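PDB 2ZXC: neutral ceramidase, which hydrolyses the N-acyl linkage of ceramides to give sphingosine and a free fatty acid, using a bound zinc ion, and also catalyses the reverse synthesis. Local coordinates for residues P4-L9 against L141-L146. Sequence-based numbering, arbitrary orientation.
Sequences PYRFGL and LQPGRL
Phe7 and Gln142 face each other as an antiparallel hydrogen-bonded pair. Phe7 N donates to Gln142 O at 2.8 Å, and Gln142 N returns a bond of 2.8 Å to Phe7 O. The next hydrogen-bonded pair, Tyr5 with Gly144, has one bond, from Gly144 N to Tyr5 O at 2.9 Å. Tyr5 N makes no return bond to Gly144 O. Pro143, between them, has no N-H to give. It pairs with Arg6 in the non-hydrogen-bonded position. Here the Arg6 CA-H approaches Gln142 O, which already accepts from Phe7 N, and the Pro143 CA-H approaches Tyr5 O.

Both strands fall in the N-terminal ceramidase family region and are neighbours in one mixed sheet. On its other edge, strand 5-13 pairs with strand 41-49, through backbone bonds of Arg6 with Glu48 and Gly8 with Val46. Strands 5-9 and 142-146 run at 108° in their N-to-C directions, and the direct ladder ends at Gly144. Leu146 bonds its backbone to Val291, while its side chain still reaches Phe7 and Tyr5.

Phe7 CG sits between its backbone N and carbonyl carbon (chi1 57°), which brings the ring back over the partner strand. Gln142 CG lies over one face of the Phe7 ring as a CH-pi contact, 4.3 Å from its centroid. Phe7 CE2 meets Gly144 CA at 3.7 Å, and Phe7 CD2 touches Leu146 CD1. Leu146 CD2 lies over one face of the Tyr5 ring, whose OH is hydrogen-bonded to Gly293 O. Gln142 extends beyond CG, and its OE1 accepts from a water that in turn accepts from Leu9 N at 3.0 Å. This water bridges the strands beyond their last direct bond.

On the Arg6 side of the sheet, the guanidinium folds back with chi3 58°. Arg6 NH2 packs 3.5 Å from Leu141 CB, and Pro143 CD lies at the guanidinium edge. Arg6 NE forms a salt bridge with Glu48.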
loop_
_atom_site.group_PDB
_atom_site.type_symbol
_atom_site.label_atom_id
_atom_site.label_comp_id
_atom_site.label_asym_id
_atom_site.label_seq_id
_atom_site.Cartn_x
_atom_site.Cartn_y
_atom_site.Cartn_z
ATOM N N PRO A 4 -16.345 3.096 -26.617
ATOM C CA PRO A 4 -15.162 3.960 -26.576
ATOM C C PRO A 4 -13.907 3.338 -25.981
ATOM O O PRO A 4 -12.795 3.610 -26.439
ATOM C CB PRO A 4 -15.649 5.163 -25.775
ATOM C CG PRO A 4 -16.603 4.539 -24.811
ATOM C CD PRO A 4 -17.382 3.588 -25.692
ATOM N N TYR A 5 -14.078 2.506 -24.962
ATOM C CA TYR A 5 -12.924 1.877 -24.333
ATOM C C TYR A 5 -13.064 0.379 -24.115
ATOM O O TYR A 5 -14.119 -0.224 -24.314
ATOM C CB TYR A 5 -12.635 2.497 -22.961
ATOM C CG TYR A 5 -12.536 4.004 -22.920
ATOM C CD1 TYR A 5 -13.602 4.776 -22.456
ATOM C CD2 TYR A 5 -11.370 4.656 -23.316
ATOM C CE1 TYR A 5 -13.506 6.162 -22.381
ATOM C CE2 TYR A 5 -11.263 6.042 -23.248
ATOM C CZ TYR A 5 -12.335 6.789 -22.779
ATOM O OH TYR A 5 -12.225 8.160 -22.715
ATOM N N ARG A 6 -11.953 -0.199 -23.690
ATOM C CA ARG A 6 -11.864 -1.600 -23.345
ATOM C C ARG A 6 -11.093 -1.549 -22.041
ATOM O O ARG A 6 -10.198 -0.719 -21.877
ATOM C CB ARG A 6 -11.068 -2.374 -24.398
ATOM C CG ARG A 6 -11.810 -2.567 -25.707
ATOM C CD ARG A 6 -10.856 -2.894 -26.849
ATOM N NE ARG A 6 -10.065 -4.097 -26.601
ATOM C CZ ARG A 6 -10.580 -5.295 -26.332
ATOM N NH1 ARG A 6 -11.897 -5.460 -26.275
ATOM N NH2 ARG A 6 -9.778 -6.334 -26.124
ATOM N N PHE A 7 -11.454 -2.402 -21.098
ATOM C CA PHE A 7 -10.739 -2.431 -19.841
ATOM C C PHE A 7 -10.573 -3.865 -19.386
ATOM O O PHE A 7 -11.357 -4.741 -19.762
ATOM C CB PHE A 7 -11.468 -1.601 -18.783
ATOM C CG PHE A 7 -12.885 -2.020 -18.547
ATOM C CD1 PHE A 7 -13.181 -3.138 -17.776
ATOM C CD2 PHE A 7 -13.932 -1.277 -19.080
ATOM C CE1 PHE A 7 -14.501 -3.505 -17.538
ATOM C CE2 PHE A 7 -15.253 -1.636 -18.849
ATOM C CZ PHE A 7 -15.539 -2.749 -18.077
ATOM N N GLY A 8 -9.525 -4.095 -18.602
ATOM C CA GLY A 8 -9.245 -5.419 -18.083
ATOM C C GLY A 8 -8.934 -5.298 -16.609
ATOM O O GLY A 8 -8.119 -4.474 -16.205
ATOM N N LEU A 9 -9.588 -6.116 -15.799
ATOM C CA LEU A 9 -9.388 -6.072 -14.365
ATOM C C LEU A 9 -8.684 -7.331 -13.884
ATOM O O LEU A 9 -9.199 -8.432 -14.045
ATOM C CB LEU A 9 -10.745 -5.923 -13.682
ATOM C CG LEU A 9 -11.595 -4.834 -14.344
ATOM C CD1 LEU A 9 -12.970 -4.817 -13.718
ATOM C CD2 LEU A 9 -10.918 -3.473 -14.192
ATOM N N LEU A 141 -9.341 -8.022 -21.006
ATOM C CA LEU A 141 -9.759 -6.814 -21.703
ATOM C C LEU A 141 -11.107 -7.049 -22.373
ATOM O O LEU A 141 -11.290 -8.015 -23.119
ATOM C CB LEU A 141 -8.718 -6.415 -22.751
ATOM C CG LEU A 141 -7.554 -5.585 -22.203
ATOM C CD1 LEU A 141 -6.444 -5.477 -23.238
ATOM C CD2 LEU A 141 -8.069 -4.205 -21.804
ATOM N N GLN A 142 -12.052 -6.160 -22.095
ATOM C CA GLN A 142 -13.390 -6.265 -22.653
ATOM C C GLN A 142 -13.921 -4.864 -22.963
ATOM O O GLN A 142 -13.533 -3.888 -22.321
ATOM C CB GLN A 142 -14.313 -6.950 -21.642
ATOM C CG GLN A 142 -14.653 -6.068 -20.442
ATOM C CD GLN A 142 -15.514 -6.760 -19.401
ATOM O OE1 GLN A 142 -15.026 -7.175 -18.349
ATOM N NE2 GLN A 142 -16.797 -6.887 -19.689
ATOM N N PRO A 143 -14.813 -4.746 -23.960
ATOM C CA PRO A 143 -15.354 -3.422 -24.284
ATOM C C PRO A 143 -16.217 -2.904 -23.139
ATOM O O PRO A 143 -16.771 -3.684 -22.362
ATOM C CB PRO A 143 -16.165 -3.679 -25.556
ATOM C CG PRO A 143 -16.589 -5.110 -25.405
ATOM C CD PRO A 143 -15.340 -5.772 -24.878
ATOM N N GLY A 144 -16.324 -1.587 -23.027
ATOM C CA GLY A 144 -17.128 -1.030 -21.961
ATOM C C GLY A 144 -17.078 0.477 -21.901
ATOM O O GLY A 144 -16.497 1.129 -22.770
ATOM N N ARG A 145 -17.693 1.027 -20.861
ATOM C CA ARG A 145 -17.735 2.468 -20.661
ATOM C C ARG A 145 -17.145 2.822 -19.302
ATOM O O ARG A 145 -17.278 2.064 -18.339
ATOM C CB ARG A 145 -19.182 2.969 -20.721
ATOM C CG ARG A 145 -19.942 2.550 -21.976
ATOM C CD ARG A 145 -21.439 2.812 -21.838
ATOM N NE ARG A 145 -21.821 4.164 -22.231
ATOM C CZ ARG A 145 -23.031 4.686 -22.038
ATOM N NH1 ARG A 145 -23.292 5.926 -22.435
ATOM N NH2 ARG A 145 -23.975 3.973 -21.431
ATOM N N LEU A 146 -16.495 3.980 -19.236
ATOM C CA LEU A 146 -15.908 4.466 -17.998
ATOM C C LEU A 146 -16.724 5.640 -17.476
ATOM O O LEU A 146 -17.053 6.559 -18.223
ATOM C CB LEU A 146 -14.459 4.904 -18.232
ATOM C CG LEU A 146 -13.360 3.862 -17.985
ATOM C CD1 LEU A 146 -13.694 2.545 -18.671
ATOM C CD2 LEU A 146 -12.042 4.416 -18.486
HETATM O O HOH W 1 -12.044 -7.222 -17.113
#